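Local coordinates for homoserine O-acetyltransferase (Bacillus anthracis str. 'Ames Ancestor', PDB 3I1I), which probably transfers an acetyl group from acetyl-CoA to the hydroxyl of homoserine, an early step of methionine biosynthesis, using an alpha/beta-hydrolase fold, at residues A[45-50]-A[150-155]; A[55-60]-A[88-93]; A[130-135]-A[158-163]; A[173-178]-A[308-313]. One frame throughout, in Å; residues are numbered along the deposited sequence.

Contact 1: residues A[45-50]-A[150-155]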
loop_
_atom_site.group_PDB
_atom_site.type_symbol
_atom_site.label_atom_id
_atom_site.label_comp_id
_atom_site.label_asym_id
_atom_site.label_seq_id
_atom_site.Cartn_x
_atom_site.Cartn_y
_atom_site.Cartn_z
ATOM N N ILE A 45 36.006 -11.868 5.263
ATOM C CA ILE A 45 34.559 -11.981 5.434
ATOM C C ILE A 45 33.901 -10.862 4.653
ATOM O O ILE A 45 34.211 -9.696 4.865
ATOM C CB ILE A 45 34.163 -11.861 6.916
ATOM C CG1 ILE A 45 34.838 -12.982 7.727
ATOM C CG2 ILE A 45 32.668 -11.914 7.049
ATOM C CD1 ILE A 45 34.481 -13.063 9.260
ATOM N N LEU A 46 33.017 -11.208 3.736
ATOM C CA LEU A 46 32.273 -10.216 2.977
ATOM C C LEU A 46 30.906 -10.058 3.617
ATOM O O LEU A 46 30.245 -11.052 3.849
ATOM C CB LEU A 46 32.132 -10.667 1.513
ATOM C CG LEU A 46 31.292 -9.767 0.598
ATOM C CD1 LEU A 46 31.849 -8.330 0.519
ATOM C CD2 LEU A 46 31.129 -10.411 -0.775
ATOM N N ILE A 47 30.534 -8.818 3.949
ATOM C CA ILE A 47 29.239 -8.437 4.525
ATOM C C ILE A 47 28.440 -7.736 3.428
ATOM O O ILE A 47 28.951 -6.866 2.724
ATOM C CB ILE A 47 29.400 -7.377 5.657
ATOM C CG1 ILE A 47 30.327 -7.861 6.774
ATOM C CG2 ILE A 47 28.045 -7.000 6.286
ATOM C CD1 ILE A 47 29.887 -9.070 7.489
ATOM N N CYS A 48 27.174 -8.092 3.291
ATOM C CA CYS A 48 26.311 -7.493 2.286
ATOM C C CYS A 48 25.212 -6.715 2.986
ATOM O O CYS A 48 24.642 -7.202 3.973
ATOM C CB CYS A 48 25.687 -8.587 1.473
ATOM S SG CYS A 48 26.904 -9.689 0.746
ATOM N N HIS A 49 24.885 -5.539 2.458
ATOM C CA HIS A 49 23.939 -4.652 3.121
ATOM C C HIS A 49 22.466 -4.830 2.721
ATOM O O HIS A 49 22.159 -5.399 1.679
ATOM C CB HIS A 49 24.427 -3.198 3.044
ATOM C CG HIS A 49 24.082 -2.470 1.785
ATOM N ND1 HIS A 49 22.794 -2.107 1.457
ATOM C CD2 HIS A 49 24.878 -1.910 0.843
ATOM C CE1 HIS A 49 22.807 -1.407 0.335
ATOM N NE2 HIS A 49 24.064 -1.257 -0.049
ATOM N N TYR A 50 21.571 -4.380 3.591
ATOM C CA TYR A 50 20.136 -4.564 3.387
ATOM C C TYR A 50 19.531 -3.365 2.628
ATOM O O TYR A 50 20.219 -2.382 2.367
ATOM C CB TYR A 50 19.377 -4.828 4.723
ATOM C CG TYR A 50 19.509 -3.758 5.768
ATOM C CD1 TYR A 50 18.601 -2.706 5.827
ATOM C CD2 TYR A 50 20.565 -3.772 6.684
ATOM C CE1 TYR A 50 18.718 -1.680 6.791
ATOM C CE2 TYR A 50 20.697 -2.774 7.652
ATOM C CZ TYR A 50 19.753 -1.740 7.699
ATOM O OH TYR A 50 19.861 -0.766 8.636
ATOM N N ALA A 150 33.938 -16.308 4.978
ATOM C CA ALA A 150 32.457 -16.241 5.105
ATOM C C ALA A 150 31.907 -15.116 4.265
ATOM O O ALA A 150 32.601 -14.110 4.025
ATOM C CB ALA A 150 31.984 -16.037 6.598
ATOM N N VAL A 151 30.668 -15.312 3.820
ATOM C CA VAL A 151 29.869 -14.264 3.249
ATOM C C VAL A 151 28.543 -14.221 4.043
ATOM O O VAL A 151 27.983 -15.227 4.415
ATOM C CB VAL A 151 29.600 -14.485 1.750
ATOM C CG1 VAL A 151 28.713 -15.725 1.528
ATOM C CG2 VAL A 151 28.961 -13.238 1.141
HETATM N N MSE A 152 28.051 -13.035 4.306
HETATM C CA MSE A 152 26.919 -12.880 5.202
HETATM C C MSE A 152 26.245 -11.541 5.068
HETATM O O MSE A 152 26.810 -10.606 4.539
HETATM C CB MSE A 152 27.356 -13.079 6.635
HETATM C CG MSE A 152 28.447 -12.170 7.058
HETATM SE SE MSE A 152 29.163 -12.774 8.829
HETATM C CE MSE A 152 27.433 -12.730 9.980
ATOM N N GLY A 153 25.017 -11.502 5.555
ATOM C CA GLY A 153 24.199 -10.326 5.533
ATOM C C GLY A 153 22.775 -10.577 6.032
ATOM O O GLY A 153 22.291 -11.738 6.081
ATOM N N PRO A 154 22.092 -9.482 6.431
ATOM C CA PRO A 154 20.691 -9.588 6.825
ATOM C C PRO A 154 19.818 -9.212 5.669
ATOM O O PRO A 154 20.161 -8.301 4.938
ATOM C CB PRO A 154 20.568 -8.556 7.942
ATOM C CG PRO A 154 21.494 -7.415 7.470
ATOM C CD PRO A 154 22.665 -8.167 6.777
ATOM N N SER A 155 18.727 -9.949 5.488
ATOM C CA SER A 155 17.629 -9.575 4.561
ATOM C C SER A 155 18.118 -9.464 3.122
ATOM O O SER A 155 18.668 -10.437 2.636
ATOM C CB SER A 155 16.922 -8.324 5.044
ATOM O OG SER A 155 15.723 -8.094 4.315
#
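Ile47 and Met152, a selenomethionine, lie side by side on one face of a parallel strand pair, and their meeting gives this contact its closest side-chain approach: CD1 of Ile47 is 3.4 Å from CG of Met152. The Met152 chain leaves the backbone with CG wedged between N and the carbonyl carbon (chi1 57°), runs extended through its second torsion and bends at the third, which brings SE to 4.0 Å from both CD1 of Ile47 and CG2 of Ile45. Ile45 presents the same CG2 methyl to CB of Ala150. On the other face Leu46 and Val151 run alongside each other, and CD2 of Leu46 stands 4.0 Å from CG2 of Val151; SG of Cys48 approaches the same valine methyl. Three backbone bonds join the strands, the shortest from Cys48 N to Met152 O (2.8 Å). Past the last of them, Tyr50 sets its ring obliquely against Pro154, CD2 lying 3.8 Å from CG of the proline.

Gly153 and Ser155 fit the GxSxG nucleophile elbow of alpha/beta hydrolases. The positive phi of Ser155 (61°) agrees with the strained turn of such an elbow, and the bond from its OG to His351 is consistent with a Ser-His-Asp triad completed by Asp318. The pair lies in the middle of the main sheet, with strand 87-91 beyond 44-48 and strand 174-178 beyond 150-154; helix 156-167 packs on the Leu46 and Val151 face, helix 362-370 on that of Ile45 and Met152.

Contact 2: residues A[55-60]-A[88-93]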
loop_
_atom_site.group_PDB
_atom_site.type_symbol
_atom_site.label_atom_id
_atom_site.label_comp_id
_atom_site.label_asym_id
_atom_site.label_seq_id
_atom_site.Cartn_x
_atom_site.Cartn_y
_atom_site.Cartn_z
ATOM N N SER A 55 27.355 0.513 2.322
ATOM C CA SER A 55 28.570 -0.223 2.674
ATOM C C SER A 55 29.008 -0.057 4.154
ATOM O O SER A 55 29.833 -0.822 4.652
ATOM C CB SER A 55 29.723 0.218 1.756
ATOM O OG SER A 55 30.132 1.550 2.089
ATOM N N HIS A 56 28.448 0.937 4.838
ATOM C CA HIS A 56 28.865 1.291 6.195
ATOM C C HIS A 56 28.343 0.336 7.246
ATOM O O HIS A 56 27.474 0.661 8.039
ATOM C CB HIS A 56 28.419 2.724 6.526
ATOM C CG HIS A 56 29.195 3.340 7.641
ATOM N ND1 HIS A 56 30.558 3.153 7.786
ATOM C CD2 HIS A 56 28.812 4.165 8.647
ATOM C CE1 HIS A 56 30.968 3.814 8.857
ATOM N NE2 HIS A 56 29.928 4.439 9.393
ATOM N N ALA A 57 28.887 -0.868 7.225
ATOM C CA ALA A 57 28.490 -1.912 8.149
ATOM C C ALA A 57 29.031 -1.678 9.564
ATOM O O ALA A 57 28.492 -2.212 10.515
ATOM C CB ALA A 57 28.973 -3.284 7.637
ATOM N N ALA A 58 30.133 -0.945 9.690
ATOM C CA ALA A 58 30.757 -0.737 11.018
ATOM C C ALA A 58 31.604 0.526 11.083
ATOM O O ALA A 58 31.972 1.143 10.066
ATOM C CB ALA A 58 31.593 -1.965 11.432
ATOM N N GLY A 59 31.859 0.943 12.318
ATOM C CA GLY A 59 32.769 2.041 12.581
ATOM C C GLY A 59 32.190 3.365 12.157
ATOM O O GLY A 59 30.962 3.516 12.064
ATOM N N LYS A 60 33.104 4.323 11.951
ATOM C CA LYS A 60 32.751 5.708 11.639
ATOM C C LYS A 60 33.699 6.291 10.635
ATOM O O LYS A 60 34.870 5.911 10.583
ATOM C CB LYS A 60 32.830 6.586 12.875
ATOM C CG LYS A 60 32.256 6.005 14.157
ATOM C CD LYS A 60 32.092 7.121 15.190
ATOM C CE LYS A 60 31.427 6.645 16.464
ATOM N NZ LYS A 60 30.912 7.771 17.320
ATOM N N VAL A 88 37.428 -7.632 6.963
ATOM C CA VAL A 88 36.002 -7.563 6.651
ATOM C C VAL A 88 35.739 -6.542 5.560
ATOM O O VAL A 88 36.257 -5.436 5.636
ATOM C CB VAL A 88 35.195 -7.192 7.913
ATOM C CG1 VAL A 88 33.684 -7.032 7.593
ATOM C CG2 VAL A 88 35.442 -8.212 9.027
ATOM N N ILE A 89 34.957 -6.920 4.535
ATOM C CA ILE A 89 34.623 -6.019 3.428
ATOM C C ILE A 89 33.107 -5.839 3.327
ATOM O O ILE A 89 32.335 -6.760 3.574
ATOM C CB ILE A 89 35.071 -6.591 2.049
ATOM C CG1 ILE A 89 36.526 -7.055 2.099
ATOM C CG2 ILE A 89 34.817 -5.551 0.896
ATOM C CD1 ILE A 89 36.981 -7.874 0.851
ATOM N N CYS A 90 32.683 -4.649 2.932
ATOM C CA CYS A 90 31.287 -4.389 2.662
ATOM C C CYS A 90 31.202 -3.385 1.549
ATOM O O CYS A 90 31.970 -2.443 1.526
ATOM C CB CYS A 90 30.647 -3.825 3.920
ATOM S SG CYS A 90 28.843 -3.681 3.778
ATOM N N THR A 91 30.235 -3.558 0.668
ATOM C CA THR A 91 30.121 -2.776 -0.554
ATOM C C THR A 91 28.736 -2.125 -0.682
ATOM O O THR A 91 27.766 -2.612 -0.111
ATOM C CB THR A 91 30.342 -3.701 -1.793
ATOM O OG1 THR A 91 29.282 -4.658 -1.867
ATOM C CG2 THR A 91 31.691 -4.458 -1.714
ATOM N N ASP A 92 28.637 -1.044 -1.451
ATOM C CA ASP A 92 27.347 -0.458 -1.768
ATOM C C ASP A 92 26.645 -1.253 -2.898
ATOM O O ASP A 92 27.237 -1.519 -3.922
ATOM C CB ASP A 92 27.490 0.981 -2.287
ATOM C CG ASP A 92 28.070 1.956 -1.273
ATOM O OD1 ASP A 92 27.751 1.884 -0.066
ATOM O OD2 ASP A 92 28.816 2.848 -1.744
ATOM N N ASN A 93 25.364 -1.552 -2.731
ATOM C CA ASN A 93 24.587 -2.236 -3.742
ATOM C C ASN A 93 24.250 -1.322 -4.921
ATOM O O ASN A 93 24.129 -0.088 -4.764
ATOM C CB ASN A 93 23.304 -2.764 -3.114
ATOM C CG ASN A 93 23.554 -3.781 -2.059
ATOM O OD1 ASN A 93 24.627 -4.381 -1.997
ATOM N ND2 ASN A 93 22.551 -4.019 -1.215
#
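OD1 of Asp92 takes the backbone N-H of Ser55, with Ser55 N and Asp92 OD1 2.8 Å apart, while OD2 of the same carboxylate pairs with Lys9 in a salt bridge and accepts a bond from the backbone N of Ile105. The Ser55 amide meets OD1 nearly along the C-O axis, and the bond is fairly straight at 156°. CG of Asp92 lies anti to its own carbonyl carbon (chi1 -64°), a setting that turns the carboxylate back toward the loop. So many donors would probably favour the charged form of this buried acid. Ser55 OG is drawn into the same polar cluster through Lys9 and Glu32.

The contact joins the loop that follows strand 44-48 to the C-terminal end of strand 87-91, on the side of the alpha/beta-hydrolase sheet where loops commonly border the active site. An inverse gamma turn centred on His56 bends the loop, closed by the bond from Ala57 N to Ser55 O.

Cys90 points toward the loop. Its SG, anti to the backbone N (chi1 -172°), lies 3.1 Å from Ser55 O, a close approach rather than an assigned hydrogen bond, and 3.9 Å from CB of Ala57, itself packed against Ile47 and Tyr34.

Contact 3: residues A[130-135]-A[158-163]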
loop_
_atom_site.group_PDB
_atom_site.type_symbol
_atom_site.label_atom_id
_atom_site.label_comp_id
_atom_site.label_asym_id
_atom_site.label_seq_id
_atom_site.Cartn_x
_atom_site.Cartn_y
_atom_site.Cartn_z
ATOM N N LEU A 130 21.917 -11.252 -7.789
ATOM C CA LEU A 130 23.005 -11.974 -8.430
ATOM C C LEU A 130 23.946 -10.986 -9.152
ATOM O O LEU A 130 25.184 -11.150 -9.087
ATOM C CB LEU A 130 22.489 -13.050 -9.343
ATOM C CG LEU A 130 23.524 -13.812 -10.169
ATOM C CD1 LEU A 130 24.683 -14.303 -9.313
ATOM C CD2 LEU A 130 22.787 -14.974 -10.918
ATOM N N ASP A 131 23.387 -9.945 -9.773
ATOM C CA ASP A 131 24.232 -8.890 -10.375
ATOM C C ASP A 131 25.162 -8.273 -9.350
ATOM O O ASP A 131 26.344 -8.085 -9.634
ATOM C CB ASP A 131 23.405 -7.808 -11.020
ATOM C CG ASP A 131 22.739 -8.278 -12.299
ATOM O OD1 ASP A 131 23.476 -8.786 -13.159
ATOM O OD2 ASP A 131 21.496 -8.155 -12.448
ATOM N N VAL A 132 24.655 -8.040 -8.132
ATOM C CA VAL A 132 25.470 -7.478 -7.079
ATOM C C VAL A 132 26.617 -8.447 -6.658
ATOM O O VAL A 132 27.768 -8.024 -6.476
ATOM C CB VAL A 132 24.620 -7.002 -5.872
ATOM C CG1 VAL A 132 25.516 -6.637 -4.688
ATOM C CG2 VAL A 132 23.678 -5.805 -6.290
ATOM N N ALA A 133 26.295 -9.727 -6.542
ATOM C CA ALA A 133 27.258 -10.754 -6.218
ATOM C C ALA A 133 28.340 -10.837 -7.339
ATOM O O ALA A 133 29.526 -10.968 -7.046
ATOM C CB ALA A 133 26.531 -12.106 -6.025
ATOM N N ARG A 134 27.949 -10.725 -8.606
ATOM C CA ARG A 134 28.942 -10.779 -9.687
ATOM C C ARG A 134 29.900 -9.580 -9.633
ATOM O O ARG A 134 31.101 -9.743 -9.820
ATOM C CB ARG A 134 28.295 -10.867 -11.062
ATOM C CG ARG A 134 27.316 -12.064 -11.219
ATOM C CD ARG A 134 27.740 -12.905 -12.376
ATOM N NE ARG A 134 26.828 -14.008 -12.724
ATOM C CZ ARG A 134 27.003 -15.292 -12.382
ATOM N NH1 ARG A 134 28.042 -15.696 -11.622
ATOM N NH2 ARG A 134 26.113 -16.181 -12.797
HETATM N N MSE A 135 29.377 -8.394 -9.329
HETATM C CA MSE A 135 30.228 -7.248 -9.191
HETATM C C MSE A 135 31.170 -7.390 -8.005
HETATM O O MSE A 135 32.355 -7.190 -8.162
HETATM C CB MSE A 135 29.417 -5.987 -9.071
HETATM C CG MSE A 135 28.857 -5.560 -10.405
HETATM SE SE MSE A 135 27.531 -4.169 -10.125
HETATM C CE MSE A 135 28.664 -2.889 -9.140
ATOM N N GLY A 158 21.388 -10.853 2.985
ATOM C CA GLY A 158 21.380 -12.306 2.948
ATOM C C GLY A 158 21.027 -12.913 1.587
ATOM O O GLY A 158 21.397 -14.038 1.296
HETATM N N MSE A 159 20.289 -12.177 0.773
HETATM C CA MSE A 159 19.950 -12.610 -0.577
HETATM C C MSE A 159 21.202 -12.634 -1.443
HETATM O O MSE A 159 21.426 -13.589 -2.173
HETATM C CB MSE A 159 18.907 -11.682 -1.204
HETATM C CG MSE A 159 17.556 -11.756 -0.480
HETATM SE SE MSE A 159 16.222 -10.462 -1.072
HETATM C CE MSE A 159 14.894 -10.996 0.207
ATOM N N ILE A 160 22.010 -11.575 -1.341
ATOM C CA ILE A 160 23.274 -11.514 -2.003
ATOM C C ILE A 160 24.182 -12.642 -1.496
ATOM O O ILE A 160 24.824 -13.351 -2.291
ATOM C CB ILE A 160 23.953 -10.160 -1.798
ATOM C CG1 ILE A 160 23.109 -9.044 -2.417
ATOM C CG2 ILE A 160 25.365 -10.174 -2.382
ATOM C CD1 ILE A 160 23.152 -7.673 -1.628
ATOM N N ALA A 161 24.199 -12.860 -0.195
ATOM C CA ALA A 161 25.081 -13.903 0.343
ATOM C C ALA A 161 24.660 -15.256 -0.205
ATOM O O ALA A 161 25.496 -16.137 -0.428
ATOM C CB ALA A 161 25.065 -13.912 1.854
ATOM N N GLN A 162 23.356 -15.440 -0.400
ATOM C CA GLN A 162 22.905 -16.732 -0.863
ATOM C C GLN A 162 23.304 -16.913 -2.320
ATOM O O GLN A 162 23.641 -18.006 -2.725
ATOM C CB GLN A 162 21.400 -16.900 -0.688
ATOM C CG GLN A 162 20.981 -17.217 0.722
ATOM C CD GLN A 162 19.468 -17.080 0.898
ATOM O OE1 GLN A 162 18.757 -18.070 0.890
ATOM N NE2 GLN A 162 18.983 -15.841 1.029
ATOM N N GLN A 163 23.265 -15.841 -3.091
ATOM C CA GLN A 163 23.670 -15.902 -4.497
ATOM C C GLN A 163 25.171 -16.244 -4.624
ATOM O O GLN A 163 25.563 -17.062 -5.450
ATOM C CB GLN A 163 23.309 -14.600 -5.204
ATOM C CG GLN A 163 21.803 -14.392 -5.402
ATOM C CD GLN A 163 21.224 -15.322 -6.467
ATOM O OE1 GLN A 163 21.828 -16.340 -6.821
ATOM N NE2 GLN A 163 20.046 -14.969 -6.990
#
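Val132 and Ile160 form the apolar end of this helix-helix contact, their side chains crossing at an angle so that CG1 of Val132 sits 4.0 Å from CD1 of Ile160. The valine extends CG1 away from its backbone N (chi1 170°), which carries that methyl across to the neighbouring helix. One step along, Ala133 faces the partner with nothing longer than a methyl: its CB lies 4.3 Å from CG2 of Ile160 and 4.2 Å from CB of Gln163. Here CA of Ala133 is 5.8 Å from CA of Ile160. The axes of segments 130-135 and 158-163 pass at 8.4 Å and cross at -65°, a steep angle that confines the contact to a few residues.

Whereas Val132, Ala133 and Ile160 are buried, the other end borders solvent at the partly exposed Leu130, though the packing there is no less close. Gln163 folds back at its second torsion (chi2 -72°) and lays its amide beside the leucine, CD of Gln163 standing 3.9 Å from CB of Leu130. The leucine's own end turns to a different neighbour within its helix: CD1 lies over the centre of the Arg134 guanidinium, on one face. Arg134 in turn pairs with Glu20 and reaches Tyr168.

The two helices pack on the same face of the alpha/beta-hydrolase sheet, and Ile160 also touches residues of the probable nucleophile elbow. No hydrogen bond or salt bridge passes between the segments, which implies that they are held together by van der Waals contact and the burial of apolar surface, with the glutamine contributing its carbon chain and amide flank.

Contact 4: residues A[173-178]-A[308-313]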
loop_
_atom_site.group_PDB
_atom_site.type_symbol
_atom_site.label_atom_id
_atom_site.label_comp_id
_atom_site.label_asym_id
_atom_site.label_seq_id
_atom_site.Cartn_x
_atom_site.Cartn_y
_atom_site.Cartn_z
ATOM N N GLU A 173 33.505 -20.484 1.953
ATOM C CA GLU A 173 33.640 -21.498 2.989
ATOM C C GLU A 173 32.405 -21.615 3.861
ATOM O O GLU A 173 32.040 -22.726 4.302
ATOM C CB GLU A 173 34.848 -21.209 3.860
ATOM C CG GLU A 173 36.128 -21.277 3.050
ATOM C CD GLU A 173 37.382 -21.092 3.871
ATOM O OE1 GLU A 173 37.343 -21.117 5.123
ATOM O OE2 GLU A 173 38.433 -20.932 3.239
ATOM N N ARG A 174 31.787 -20.461 4.104
ATOM C CA ARG A 174 30.708 -20.332 5.053
ATOM C C ARG A 174 29.760 -19.280 4.585
ATOM O O ARG A 174 30.177 -18.225 4.139
ATOM C CB ARG A 174 31.247 -19.907 6.393
ATOM C CG ARG A 174 32.195 -20.885 7.013
ATOM C CD ARG A 174 32.784 -20.354 8.330
ATOM N NE ARG A 174 33.880 -21.190 8.775
ATOM C CZ ARG A 174 35.082 -21.237 8.194
ATOM N NH1 ARG A 174 35.392 -20.469 7.145
ATOM N NH2 ARG A 174 35.999 -22.072 8.668
HETATM N N MSE A 175 28.469 -19.540 4.717
HETATM C CA MSE A 175 27.471 -18.511 4.414
HETATM C C MSE A 175 26.529 -18.342 5.605
HETATM O O MSE A 175 26.051 -19.316 6.144
HETATM C CB MSE A 175 26.708 -18.880 3.167
HETATM C CG MSE A 175 25.798 -17.771 2.675
HETATM SE SE MSE A 175 23.990 -17.984 3.378
HETATM C CE MSE A 175 23.490 -19.484 2.248
ATOM N N ILE A 176 26.291 -17.112 6.039
ATOM C CA ILE A 176 25.370 -16.868 7.150
ATOM C C ILE A 176 24.309 -15.928 6.613
ATOM O O ILE A 176 24.605 -14.818 6.191
ATOM C CB ILE A 176 26.042 -16.195 8.359
ATOM C CG1 ILE A 176 27.238 -17.020 8.864
ATOM C CG2 ILE A 176 25.014 -15.982 9.480
ATOM C CD1 ILE A 176 27.901 -16.476 10.152
ATOM N N GLY A 177 23.075 -16.387 6.621
ATOM C CA GLY A 177 21.986 -15.637 6.072
ATOM C C GLY A 177 21.044 -15.267 7.208
ATOM O O GLY A 177 20.340 -16.148 7.772
ATOM N N VAL A 178 21.031 -13.980 7.544
ATOM C CA VAL A 178 20.217 -13.470 8.648
ATOM C C VAL A 178 18.905 -12.845 8.150
ATOM O O VAL A 178 18.886 -12.098 7.158
ATOM C CB VAL A 178 21.019 -12.440 9.472
ATOM C CG1 VAL A 178 20.214 -12.027 10.748
ATOM C CG2 VAL A 178 22.378 -13.014 9.844
ATOM N N ALA A 308 29.353 -24.450 0.786
ATOM C CA ALA A 308 29.680 -23.748 2.035
ATOM C C ALA A 308 28.989 -24.440 3.211
ATOM O O ALA A 308 27.953 -25.075 3.043
ATOM C CB ALA A 308 29.229 -22.321 1.959
ATOM N N ASN A 309 29.565 -24.321 4.398
ATOM C CA ASN A 309 28.828 -24.589 5.637
ATOM C C ASN A 309 27.777 -23.514 5.688
ATOM O O ASN A 309 28.124 -22.366 5.481
ATOM C CB ASN A 309 29.742 -24.427 6.869
ATOM C CG ASN A 309 30.639 -25.628 7.130
ATOM O OD1 ASN A 309 30.779 -26.506 6.309
ATOM N ND2 ASN A 309 31.244 -25.660 8.306
ATOM N N VAL A 310 26.515 -23.852 5.920
ATOM C CA VAL A 310 25.436 -22.845 5.869
ATOM C C VAL A 310 24.740 -22.664 7.224
ATOM O O VAL A 310 24.374 -23.655 7.862
ATOM C CB VAL A 310 24.367 -23.210 4.788
ATOM C CG1 VAL A 310 23.050 -22.402 4.980
ATOM C CG2 VAL A 310 24.953 -23.011 3.364
ATOM N N LEU A 311 24.590 -21.399 7.649
ATOM C CA LEU A 311 23.862 -21.020 8.874
ATOM C C LEU A 311 22.765 -20.004 8.535
ATOM O O LEU A 311 23.051 -18.915 8.034
ATOM C CB LEU A 311 24.816 -20.416 9.921
ATOM C CG LEU A 311 24.170 -19.957 11.269
ATOM C CD1 LEU A 311 23.413 -21.131 12.032
ATOM C CD2 LEU A 311 25.176 -19.307 12.192
HETATM N N MSE A 312 21.505 -20.373 8.774
HETATM C CA MSE A 312 20.367 -19.456 8.575
HETATM C C MSE A 312 19.853 -18.999 9.971
HETATM O O MSE A 312 19.644 -19.829 10.893
HETATM C CB MSE A 312 19.244 -20.139 7.792
HETATM C CG MSE A 312 19.561 -20.683 6.380
HETATM SE SE MSE A 312 20.198 -19.271 5.208
HETATM C CE MSE A 312 18.423 -18.517 4.862
ATOM N N ILE A 313 19.681 -17.681 10.119
ATOM C CA ILE A 313 19.251 -17.066 11.369
ATOM C C ILE A 313 17.987 -16.248 11.117
ATOM O O ILE A 313 18.048 -15.051 10.861
ATOM C CB ILE A 313 20.342 -16.175 11.953
ATOM C CG1 ILE A 313 21.652 -16.959 12.103
ATOM C CG2 ILE A 313 19.929 -15.591 13.326
ATOM C CD1 ILE A 313 22.862 -16.024 12.576
#
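Met175, a selenomethionine, uses both its N-H and its carbonyl on strand 309-313: its N donates to Asn309 O at 2.9 Å, and its O accepts from Leu311 N at 3.0 Å, the latter nearly straight at 171°. Gly177 repeats the pattern, giving its N-H to Leu311 O and taking that of Ile313 on its own carbonyl. A fifth bond, from Asn309 N to Glu173 O, opens the series; there the donor is tilted 31° from the carbonyl plane. The alternating peptide groups of both strands are thus satisfied across the pair, while Arg174, Ile176 and Val178 turn their backbone bonds to strand 150-154 and Ser155.

This is regular parallel pairing within the central sheet of the alpha/beta-hydrolase fold, and 129 residues separate segments 173-178 and 308-313.

The polar side chains find partners next door and beyond the pair. Arg174 runs extended from CG to NE, and its NH1 forms a salt bridge with OE1 of adjacent Glu173, 2.9 Å away, on the anti side of the carboxylate and 19° out of its plane; the same guanidinium reaches the carbonyls of His149 and Arg371. Asn309 uses both ends of its amide, OD1 for Ser374 N and ND2 for Lys372 O, tying the strand to the C-terminal tail. Farther along the strands the faces are apolar. CD1 of Ile313 lies 3.8 Å from CG2 of Ile176, next to Val178, while on the reverse face the doubly bent Met175 brings CE to 4.0 Å from CG2 of Val310, and helices 156-167 and 324-335 pack over it.

From the N terminus, strand 44-48 opens the longer loop of contact 1, which closes about a hundred residues later at strand 150-154. Nested inside it, contact 2 closes a short loop by bringing 55-60 onto strand 87-91, the sheet neighbour of 44-48. Contact 3 starts within the loop of contact 1, on helix 129-142, and ends beyond it on helix 156-167, so the two cross. Contact 4 follows in series, closing the longest loop at strand 309-313. Contacts 1, 2 and 4 all reach one sheet, whereas contact 3 lies on a single face, where Ile160 meets Cys48 of contact 1 and Gln162 meets Met175 of contact 4.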